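Local coordinates for tailspike protein (Siphovirus 9NA, PDB 3RIQ), which probably recognises the lipopolysaccharide of Salmonella hosts through a receptor-binding domain built largely on a right-handed beta-helix, and is thought to cleave the O-antigen as an endorhamnosidase, at residues Y92-F97 / V126-I131; A186-I191 / Y214-A219; S240-E245 / T272-Y277. All coordinates share one frame; numbering follows the deposited sequence.

Interaction 1 of 3, residues Y92-F97 / V126-I131; sequences YTVYRF and VNDHDI
The guanidinium of Arg-96 meets two carboxylates, Asp-128 and Asp-130, both at its edge and close to its plane; Tyr-276 makes a cation-pi contact with it, and Arg-96 CB lies over one face of the Phe-97 ring, toward the rim. Asp-130 approaches end-on from the opposite direction, the two flat groups only 22° apart, and each carboxylate oxygen takes one nearly straight bond on its syn side, slightly out of the carboxylate plane: Arg-96 NH1 to Asp-130 OD2 at 2.8 Å and Arg-96 NH2 to Asp-130 OD1 at 2.9 Å. Asp-128 arrives differently. Its OD1, 3.0 Å from Arg-96 NH2, is reached from above the carboxylate plane, the planes being 44° apart. NH2 serves both acids, which would be expected to stabilise the buried charge. The extended Arg-96 chain carries the group to the two acids. Tyr-122 OH, hydrogen-bonded to both Arg-96 NE and Asp-128 OD1, links the same two residues. Val-94 CG2 packs against Ile-131 CD1 at 3.8 Å. In the excursion between strands 79-87 and 146-151 of the beta-helix, this contact joins the chain beyond strand 92-93 to the loop before helix 137-140, and Val-110 of helix 107-112 packs on Val-94, Arg-96, Asp-130 and Ile-131.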
loop_
_atom_site.group_PDB
_atom_site.type_symbol
_atom_site.label_atom_id
_atom_site.label_comp_id
_atom_site.label_asym_id
_atom_site.label_seq_id
_atom_site.Cartn_x
_atom_site.Cartn_y
_atom_site.Cartn_z
ATOM N N TYR A 92 9.997 9.396 -38.043
ATOM C CA TYR A 92 10.191 10.673 -37.362
ATOM C C TYR A 92 9.418 10.622 -36.053
ATOM O O TYR A 92 8.242 10.227 -36.037
ATOM C CB TYR A 92 9.653 11.828 -38.233
ATOM C CG TYR A 92 10.526 12.097 -39.435
ATOM C CD1 TYR A 92 11.624 12.978 -39.344
ATOM C CD2 TYR A 92 10.288 11.470 -40.656
ATOM C CE1 TYR A 92 12.440 13.241 -40.458
ATOM C CE2 TYR A 92 11.097 11.709 -41.742
ATOM C CZ TYR A 92 12.174 12.589 -41.643
ATOM O OH TYR A 92 12.959 12.820 -42.759
ATOM N N THR A 93 10.082 10.993 -34.952
ATOM C CA THR A 93 9.402 11.079 -33.665
ATOM C C THR A 93 9.564 12.443 -33.053
ATOM O O THR A 93 10.566 13.134 -33.301
ATOM C CB THR A 93 9.876 10.021 -32.636
ATOM O OG1 THR A 93 11.257 10.257 -32.267
ATOM C CG2 THR A 93 9.692 8.600 -33.210
ATOM N N VAL A 94 8.567 12.846 -32.266
ATOM C CA VAL A 94 8.678 14.051 -31.400
ATOM C C VAL A 94 9.237 13.658 -30.024
ATOM O O VAL A 94 8.830 12.625 -29.476
ATOM C CB VAL A 94 7.309 14.816 -31.301
ATOM C CG1 VAL A 94 6.184 13.964 -30.648
ATOM C CG2 VAL A 94 7.480 16.123 -30.517
ATOM N N TYR A 95 10.217 14.416 -29.518
ATOM C CA TYR A 95 10.860 14.119 -28.247
ATOM C C TYR A 95 10.699 15.309 -27.327
ATOM O O TYR A 95 11.322 16.361 -27.536
ATOM C CB TYR A 95 12.334 13.781 -28.464
ATOM C CG TYR A 95 13.014 13.313 -27.184
ATOM C CD1 TYR A 95 12.583 12.157 -26.538
ATOM C CD2 TYR A 95 14.086 14.006 -26.642
ATOM C CE1 TYR A 95 13.181 11.734 -25.362
ATOM C CE2 TYR A 95 14.729 13.570 -25.453
ATOM C CZ TYR A 95 14.246 12.426 -24.821
ATOM O OH TYR A 95 14.833 11.964 -23.673
ATOM N N ARG A 96 9.841 15.166 -26.323
ATOM C CA ARG A 96 9.385 16.354 -25.553
ATOM C C ARG A 96 10.210 16.651 -24.290
ATOM O O ARG A 96 9.690 17.260 -23.356
ATOM C CB ARG A 96 7.904 16.163 -25.152
ATOM C CG ARG A 96 6.921 16.186 -26.340
ATOM C CD ARG A 96 5.484 16.028 -25.893
ATOM N NE ARG A 96 4.529 16.216 -26.993
ATOM C CZ ARG A 96 4.175 17.402 -27.505
ATOM N NH1 ARG A 96 4.679 18.538 -27.010
ATOM N NH2 ARG A 96 3.307 17.466 -28.509
ATOM N N PHE A 97 11.470 16.212 -24.258
ATOM C CA PHE A 97 12.300 16.299 -23.045
ATOM C C PHE A 97 13.672 16.886 -23.322
ATOM O O PHE A 97 14.227 16.740 -24.404
ATOM C CB PHE A 97 12.390 14.923 -22.342
ATOM C CG PHE A 97 11.030 14.346 -22.067
ATOM C CD1 PHE A 97 10.321 14.704 -20.906
ATOM C CD2 PHE A 97 10.395 13.538 -23.032
ATOM C CE1 PHE A 97 9.024 14.243 -20.685
ATOM C CE2 PHE A 97 9.108 13.074 -22.834
ATOM C CZ PHE A 97 8.408 13.438 -21.644
ATOM N N VAL A 126 -2.513 13.929 -34.121
ATOM C CA VAL A 126 -3.525 14.976 -33.895
ATOM C C VAL A 126 -3.637 15.475 -32.461
ATOM O O VAL A 126 -4.033 16.621 -32.241
ATOM C CB VAL A 126 -4.958 14.554 -34.387
ATOM C CG1 VAL A 126 -4.956 14.277 -35.872
ATOM C CG2 VAL A 126 -5.505 13.357 -33.603
ATOM N N ASN A 127 -3.317 14.614 -31.493
ATOM C CA ASN A 127 -3.363 15.007 -30.102
ATOM C C ASN A 127 -2.208 15.961 -29.736
ATOM O O ASN A 127 -2.151 16.473 -28.596
ATOM C CB ASN A 127 -3.348 13.747 -29.214
ATOM C CG ASN A 127 -4.644 12.934 -29.316
ATOM O OD1 ASN A 127 -5.729 13.470 -29.608
ATOM N ND2 ASN A 127 -4.534 11.628 -29.047
ATOM N N ASP A 128 -1.280 16.156 -30.677
ATOM C CA ASP A 128 -0.125 17.055 -30.479
ATOM C C ASP A 128 -0.479 18.449 -30.972
ATOM O O ASP A 128 0.052 18.947 -31.982
ATOM C CB ASP A 128 1.147 16.541 -31.162
ATOM C CG ASP A 128 1.617 15.208 -30.600
ATOM O OD1 ASP A 128 1.695 15.052 -29.355
ATOM O OD2 ASP A 128 1.874 14.296 -31.404
ATOM N N HIS A 129 -1.374 19.075 -30.214
ATOM C CA HIS A 129 -2.007 20.334 -30.613
ATOM C C HIS A 129 -0.997 21.451 -30.849
ATOM O O HIS A 129 -1.236 22.321 -31.678
ATOM C CB HIS A 129 -3.070 20.744 -29.586
ATOM C CG HIS A 129 -4.126 19.703 -29.358
ATOM N ND1 HIS A 129 -4.867 19.150 -30.384
ATOM C CD2 HIS A 129 -4.579 19.127 -28.215
ATOM C CE1 HIS A 129 -5.716 18.268 -29.885
ATOM N NE2 HIS A 129 -5.563 18.235 -28.571
ATOM N N ASP A 130 0.131 21.406 -30.136
ATOM C CA ASP A 130 1.170 22.436 -30.246
ATOM C C ASP A 130 1.956 22.452 -31.578
ATOM O O ASP A 130 2.428 23.512 -32.005
ATOM C CB ASP A 130 2.139 22.387 -29.042
ATOM C CG ASP A 130 2.903 21.057 -28.926
ATOM O OD1 ASP A 130 2.492 20.067 -29.549
ATOM O OD2 ASP A 130 3.916 21.001 -28.184
ATOM N N ILE A 131 2.089 21.297 -32.237
ATOM C CA ILE A 131 2.910 21.211 -33.459
ATOM C C ILE A 131 2.204 20.644 -34.711
ATOM O O ILE A 131 2.751 20.742 -35.802
ATOM C CB ILE A 131 4.251 20.432 -33.250
ATOM C CG1 ILE A 131 4.001 18.947 -32.933
ATOM C CG2 ILE A 131 5.141 21.132 -32.190
ATOM C CD1 ILE A 131 5.290 18.087 -32.915
#

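Interaction 2 of 3, residues A186-I191 / Y214-A219; sequences AWESGI and YGSGSA
Ser-189 turns its OG beside its own backbone N (chi1 -72°), which sets the hydroxyl against the neighbouring chain, where it accepts the N-H of Ser-218 at 3.0 Å in a nearly straight bond. Ser-216 OG instead stands between its backbone N and carbonyl carbon (chi1 62°) and lies alongside Glu-188, 3.5 Å from Glu-188 CA, with CG of that residue just beyond. These are corners of successive coils in a right-handed parallel beta-helix, where the chain leaves one face and enters the next, and they illustrate how coils can stay in step where regular strand pairing lapses. The backbone does most of the work. Ser-216 N bonds Trp-187 O at 2.9 Å, coming from above the carbonyl plane, and Gly-217 N makes a weak bond to Glu-188 O. Beyond the serine the direction reverses: Gly-190 N gives to Ser-218 O, and Ile-191 N to Ala-219 O at 2.9 Å. The coils approach closely at glycines. Gly-215 CA lies 3.4 Å from both Trp-187 O and Glu-188 O, and Gly-217 CA comes 3.6 Å from Ser-189 OG; the positive phi of Gly-215 also suits a residue without a side chain. Polar ends point to further partners. Glu-188 OE1 forms a salt bridge with Lys-123, and Ser-218 OG accepts from Ser-246 N on the next coil. Water completes the buried corner. One molecule donates to Ala-186 O and accepts from Gly-215 N, spanning a pair whose direct angle is poor; a second donates to Glu-188 O and to Tyr-214 O, with both of its bonds 3.0 Å long.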
loop_
_atom_site.group_PDB
_atom_site.type_symbol
_atom_site.label_atom_id
_atom_site.label_comp_id
_atom_site.label_asym_id
_atom_site.label_seq_id
_atom_site.Cartn_x
_atom_site.Cartn_y
_atom_site.Cartn_z
ATOM N N ALA A 186 6.791 1.390 -27.998
ATOM C CA ALA A 186 5.505 1.262 -28.681
ATOM C C ALA A 186 5.403 2.135 -29.925
ATOM O O ALA A 186 6.226 3.054 -30.137
ATOM C CB ALA A 186 4.380 1.608 -27.677
ATOM N N TRP A 187 4.424 1.824 -30.772
ATOM C CA TRP A 187 4.150 2.660 -31.964
ATOM C C TRP A 187 2.919 3.578 -31.724
ATOM O O TRP A 187 3.040 4.803 -31.753
ATOM C CB TRP A 187 3.944 1.747 -33.175
ATOM C CG TRP A 187 3.588 2.494 -34.427
ATOM C CD1 TRP A 187 2.492 2.283 -35.238
ATOM C CD2 TRP A 187 4.336 3.564 -35.036
ATOM N NE1 TRP A 187 2.526 3.155 -36.310
ATOM C CE2 TRP A 187 3.644 3.942 -36.216
ATOM C CE3 TRP A 187 5.534 4.216 -34.716
ATOM C CZ2 TRP A 187 4.106 4.963 -37.066
ATOM C CZ3 TRP A 187 5.980 5.222 -35.531
ATOM C CH2 TRP A 187 5.283 5.579 -36.717
ATOM N N GLU A 188 1.772 2.964 -31.442
ATOM C CA GLU A 188 0.544 3.661 -31.095
ATOM C C GLU A 188 0.265 3.321 -29.619
ATOM O O GLU A 188 1.100 3.639 -28.756
ATOM C CB GLU A 188 -0.582 3.291 -32.090
ATOM C CG GLU A 188 -0.292 3.883 -33.453
ATOM C CD GLU A 188 -1.130 3.339 -34.589
ATOM O OE1 GLU A 188 -1.561 4.170 -35.410
ATOM O OE2 GLU A 188 -1.308 2.102 -34.707
ATOM N N SER A 189 -0.870 2.717 -29.307
ATOM C CA SER A 189 -1.015 2.135 -27.970
ATOM C C SER A 189 -0.193 0.839 -27.925
ATOM O O SER A 189 -0.113 0.123 -28.911
ATOM C CB SER A 189 -2.479 1.898 -27.640
ATOM O OG SER A 189 -3.142 3.124 -27.412
ATOM N N GLY A 190 0.438 0.545 -26.792
ATOM C CA GLY A 190 1.328 -0.643 -26.749
ATOM C C GLY A 190 0.587 -1.967 -26.916
ATOM O O GLY A 190 0.899 -2.768 -27.825
ATOM N N ILE A 191 -0.405 -2.191 -26.055
ATOM C CA ILE A 191 -1.245 -3.374 -26.147
ATOM C C ILE A 191 -2.675 -2.906 -26.181
ATOM O O ILE A 191 -3.092 -2.147 -25.281
ATOM C CB ILE A 191 -1.080 -4.285 -24.898
ATOM C CG1 ILE A 191 0.382 -4.731 -24.685
ATOM C CG2 ILE A 191 -2.047 -5.490 -24.998
ATOM C CD1 ILE A 191 0.916 -5.582 -25.659
ATOM N N TYR A 214 7.020 5.003 -24.591
ATOM C CA TYR A 214 6.655 5.808 -25.778
ATOM C C TYR A 214 5.407 5.261 -26.507
ATOM O O TYR A 214 4.478 4.796 -25.852
ATOM C CB TYR A 214 7.864 6.075 -26.710
ATOM C CG TYR A 214 8.971 6.817 -25.987
ATOM C CD1 TYR A 214 8.872 8.199 -25.754
ATOM C CD2 TYR A 214 10.109 6.146 -25.505
ATOM C CE1 TYR A 214 9.876 8.903 -25.053
ATOM C CE2 TYR A 214 11.150 6.835 -24.802
ATOM C CZ TYR A 214 11.009 8.214 -24.580
ATOM O OH TYR A 214 11.996 8.898 -23.913
ATOM N N GLY A 215 5.377 5.370 -27.840
ATOM C CA GLY A 215 4.119 5.201 -28.588
ATOM C C GLY A 215 3.249 6.423 -28.529
ATOM O O GLY A 215 3.288 7.184 -27.550
ATOM N N SER A 216 2.480 6.660 -29.583
ATOM C CA SER A 216 1.620 7.863 -29.606
ATOM C C SER A 216 0.366 7.705 -28.749
ATOM O O SER A 216 -0.335 8.698 -28.522
ATOM C CB SER A 216 1.211 8.231 -31.056
ATOM O OG SER A 216 0.441 7.152 -31.608
ATOM N N GLY A 217 0.068 6.468 -28.324
ATOM C CA GLY A 217 -1.176 6.153 -27.621
ATOM C C GLY A 217 -0.981 5.930 -26.121
ATOM O O GLY A 217 -0.140 6.581 -25.475
ATOM N N SER A 218 -1.724 4.959 -25.581
ATOM C CA SER A 218 -1.684 4.651 -24.158
ATOM C C SER A 218 -0.987 3.303 -24.005
ATOM O O SER A 218 -1.042 2.477 -24.929
ATOM C CB SER A 218 -3.104 4.634 -23.573
ATOM O OG SER A 218 -3.749 5.903 -23.732
ATOM N N ALA A 219 -0.311 3.039 -22.880
ATOM C CA ALA A 219 0.477 1.806 -22.850
ATOM C C ALA A 219 -0.414 0.574 -23.061
ATOM O O ALA A 219 -0.050 -0.354 -23.822
ATOM C CB ALA A 219 1.282 1.676 -21.574
HETATM O O HOH W 1 7.216 5.646 -30.001
HETATM O O HOH W 2 1.904 3.311 -25.847
#

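Interaction 3 of 3, residues S240-E245 / T272-Y277; sequences SYRVGE and TIQCYY
Arg-242 and Gln-274 lie side by side and point the same way, with Gln-274 OE1 at the edge of the guanidinium and in its plane. Two donors reach that single oxygen: NE of Arg-242 at 2.9 Å from OE1 of Gln-274, from above the amide plane, and NH2 at 3.0 Å, with a smaller tilt. The planes are 40° apart. With like backbone angles, phi positive in each, and like first torsions (chi1 -71° and -66°), both chains leave in the same direction. Next to them, Ile-273 CG2 meets the edge of the Tyr-241 ring, 3.8 Å from CD1, while Arg-242 CG sits over one face of the Tyr-241 ring, toward its rim.

The backbone holds the two segments in register. Ser-240 O takes Ile-273 N, and Ile-273 O takes Arg-242 N, in the parallel pairing of neighbouring coils of the right-handed beta-helix. Past the strands the coils turn together: Tyr-276 N bonds Val-243 O, Tyr-277 N bonds Glu-245 O at 2.8 Å, and a water donates to both Val-243 O and Gln-274 O. Val-243 CG2 packs on Cys-275 CB at 3.7 Å.

In the outer shell, Arg-242 NH1 bonds Tyr-214 OH, with Phe-97 in cation-pi contact. Gln-274 NE2 hydrogen-bonds Asp-319 OD2 and Gly-101 O, and His-231 of the second subunit packs against Ile-273.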
loop_
_atom_site.group_PDB
_atom_site.type_symbol
_atom_site.label_atom_id
_atom_site.label_comp_id
_atom_site.label_asym_id
_atom_site.label_seq_id
_atom_site.Cartn_x
_atom_site.Cartn_y
_atom_site.Cartn_z
ATOM N N SER A 240 4.503 2.440 -17.129
ATOM C CA SER A 240 4.137 3.078 -18.405
ATOM C C SER A 240 4.975 4.340 -18.499
ATOM O O SER A 240 4.821 5.256 -17.652
ATOM C CB SER A 240 2.652 3.430 -18.375
ATOM O OG SER A 240 2.291 4.178 -19.519
ATOM N N TYR A 241 5.887 4.390 -19.476
ATOM C CA TYR A 241 6.904 5.458 -19.507
ATOM C C TYR A 241 6.813 6.327 -20.747
ATOM O O TYR A 241 7.013 5.831 -21.869
ATOM C CB TYR A 241 8.292 4.793 -19.477
ATOM C CG TYR A 241 9.469 5.734 -19.694
ATOM C CD1 TYR A 241 9.730 6.817 -18.824
ATOM C CD2 TYR A 241 10.349 5.508 -20.767
ATOM C CE1 TYR A 241 10.837 7.660 -19.031
ATOM C CE2 TYR A 241 11.470 6.350 -20.985
ATOM C CZ TYR A 241 11.696 7.417 -20.093
ATOM O OH TYR A 241 12.789 8.255 -20.237
ATOM N N ARG A 242 6.487 7.597 -20.549
ATOM C CA ARG A 242 6.485 8.591 -21.652
ATOM C C ARG A 242 5.618 8.235 -22.870
ATOM O O ARG A 242 5.980 8.534 -24.051
ATOM C CB ARG A 242 7.923 8.930 -22.081
ATOM C CG ARG A 242 8.617 9.762 -21.018
ATOM C CD ARG A 242 10.055 10.050 -21.432
ATOM N NE ARG A 242 10.720 10.910 -20.463
ATOM C CZ ARG A 242 11.964 11.338 -20.619
ATOM N NH1 ARG A 242 12.624 11.035 -21.753
ATOM N NH2 ARG A 242 12.514 12.124 -19.701
ATOM N N VAL A 243 4.467 7.633 -22.593
ATOM C CA VAL A 243 3.520 7.429 -23.695
ATOM C C VAL A 243 2.918 8.771 -24.152
ATOM O O VAL A 243 2.865 9.765 -23.401
ATOM C CB VAL A 243 2.412 6.372 -23.364
ATOM C CG1 VAL A 243 3.079 5.087 -22.923
ATOM C CG2 VAL A 243 1.427 6.881 -22.329
ATOM N N GLY A 244 2.465 8.796 -25.404
ATOM C CA GLY A 244 1.917 10.042 -25.985
ATOM C C GLY A 244 0.490 10.374 -25.520
ATOM O O GLY A 244 0.053 11.543 -25.662
ATOM N N GLU A 245 -0.217 9.395 -24.958
ATOM C CA GLU A 245 -1.547 9.653 -24.412
ATOM C C GLU A 245 -1.532 9.381 -22.905
ATOM O O GLU A 245 -0.803 10.061 -22.167
ATOM C CB GLU A 245 -2.645 8.903 -25.209
ATOM C CG GLU A 245 -2.794 9.513 -26.606
ATOM C CD GLU A 245 -4.005 9.028 -27.392
ATOM O OE1 GLU A 245 -5.046 8.719 -26.771
ATOM O OE2 GLU A 245 -3.913 8.985 -28.646
ATOM N N THR A 272 3.198 5.405 -13.645
ATOM C CA THR A 272 3.193 6.162 -14.916
ATOM C C THR A 272 4.132 7.328 -14.795
ATOM O O THR A 272 4.001 8.145 -13.874
ATOM C CB THR A 272 1.807 6.680 -15.275
ATOM O OG1 THR A 272 0.898 5.584 -15.345
ATOM C CG2 THR A 272 1.854 7.401 -16.640
ATOM N N ILE A 273 5.109 7.367 -15.682
ATOM C CA ILE A 273 6.125 8.426 -15.663
ATOM C C ILE A 273 6.024 9.299 -16.913
ATOM O O ILE A 273 6.237 8.807 -18.014
ATOM C CB ILE A 273 7.541 7.787 -15.614
ATOM C CG1 ILE A 273 7.720 6.964 -14.304
ATOM C CG2 ILE A 273 8.636 8.886 -15.776
ATOM C CD1 ILE A 273 8.980 6.014 -14.267
ATOM N N GLN A 274 5.710 10.589 -16.744
ATOM C CA GLN A 274 5.757 11.585 -17.833
ATOM C C GLN A 274 4.953 11.206 -19.075
ATOM O O GLN A 274 5.421 11.398 -20.201
ATOM C CB GLN A 274 7.197 11.932 -18.199
ATOM C CG GLN A 274 7.915 12.643 -17.047
ATOM C CD GLN A 274 9.358 12.970 -17.401
ATOM O OE1 GLN A 274 10.108 12.121 -17.943
ATOM N NE2 GLN A 274 9.763 14.196 -17.112
ATOM N N CYS A 275 3.733 10.692 -18.899
ATOM C CA CYS A 275 2.831 10.592 -20.083
ATOM C C CYS A 275 2.351 12.003 -20.469
ATOM O O CYS A 275 2.412 12.937 -19.653
ATOM C CB CYS A 275 1.650 9.660 -19.829
ATOM S SG CYS A 275 0.549 10.196 -18.478
ATOM N N TYR A 276 1.929 12.168 -21.718
ATOM C CA TYR A 276 1.536 13.500 -22.176
ATOM C C TYR A 276 0.102 13.854 -21.802
ATOM O O TYR A 276 -0.220 15.046 -21.634
ATOM C CB TYR A 276 1.775 13.645 -23.678
ATOM C CG TYR A 276 1.720 15.067 -24.179
ATOM C CD1 TYR A 276 2.561 16.074 -23.647
ATOM C CD2 TYR A 276 0.866 15.414 -25.222
ATOM C CE1 TYR A 276 2.534 17.400 -24.155
ATOM C CE2 TYR A 276 0.847 16.702 -25.741
ATOM C CZ TYR A 276 1.672 17.706 -25.181
ATOM O OH TYR A 276 1.648 19.010 -25.688
ATOM N N TYR A 277 -0.761 12.835 -21.645
ATOM C CA TYR A 277 -2.071 13.090 -21.075
ATOM C C TYR A 277 -2.127 12.599 -19.615
ATOM O O TYR A 277 -1.299 13.053 -18.801
ATOM C CB TYR A 277 -3.180 12.605 -22.011
ATOM C CG TYR A 277 -3.352 13.572 -23.179
ATOM C CD1 TYR A 277 -4.255 14.644 -23.073
ATOM C CD2 TYR A 277 -2.562 13.490 -24.325
ATOM C CE1 TYR A 277 -4.424 15.555 -24.126
ATOM C CE2 TYR A 277 -2.712 14.385 -25.378
ATOM C CZ TYR A 277 -3.633 15.424 -25.281
ATOM O OH TYR A 277 -3.772 16.326 -26.333
HETATM O O HOH W 3 4.949 11.721 -22.998
#

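How the interactions relate
Interactions 2 and 3 join successive pairs of coils, their centres about 9 Å apart. The second coil of interaction 2 pairs with the first of interaction 3 through probable backbone hydrogen bonds: Gly-244 N to Gly-215 O and Tyr-214 N to Tyr-241 O, both 2.8 Å. Interaction 1 belongs to the excursion that folds back over them, its centre about 14 Å from that of interaction 2 and 13 Å from that of interaction 3. Tyrosines make much of the crossing. Tyr-277 OH lies 2.8 Å from Asn-127 O, and Tyr-95 OH lies 3.1 Å from Arg-242 NH1, both probable hydrogen bonds. Segments far apart in sequence thus pack the excursion against the coil corners.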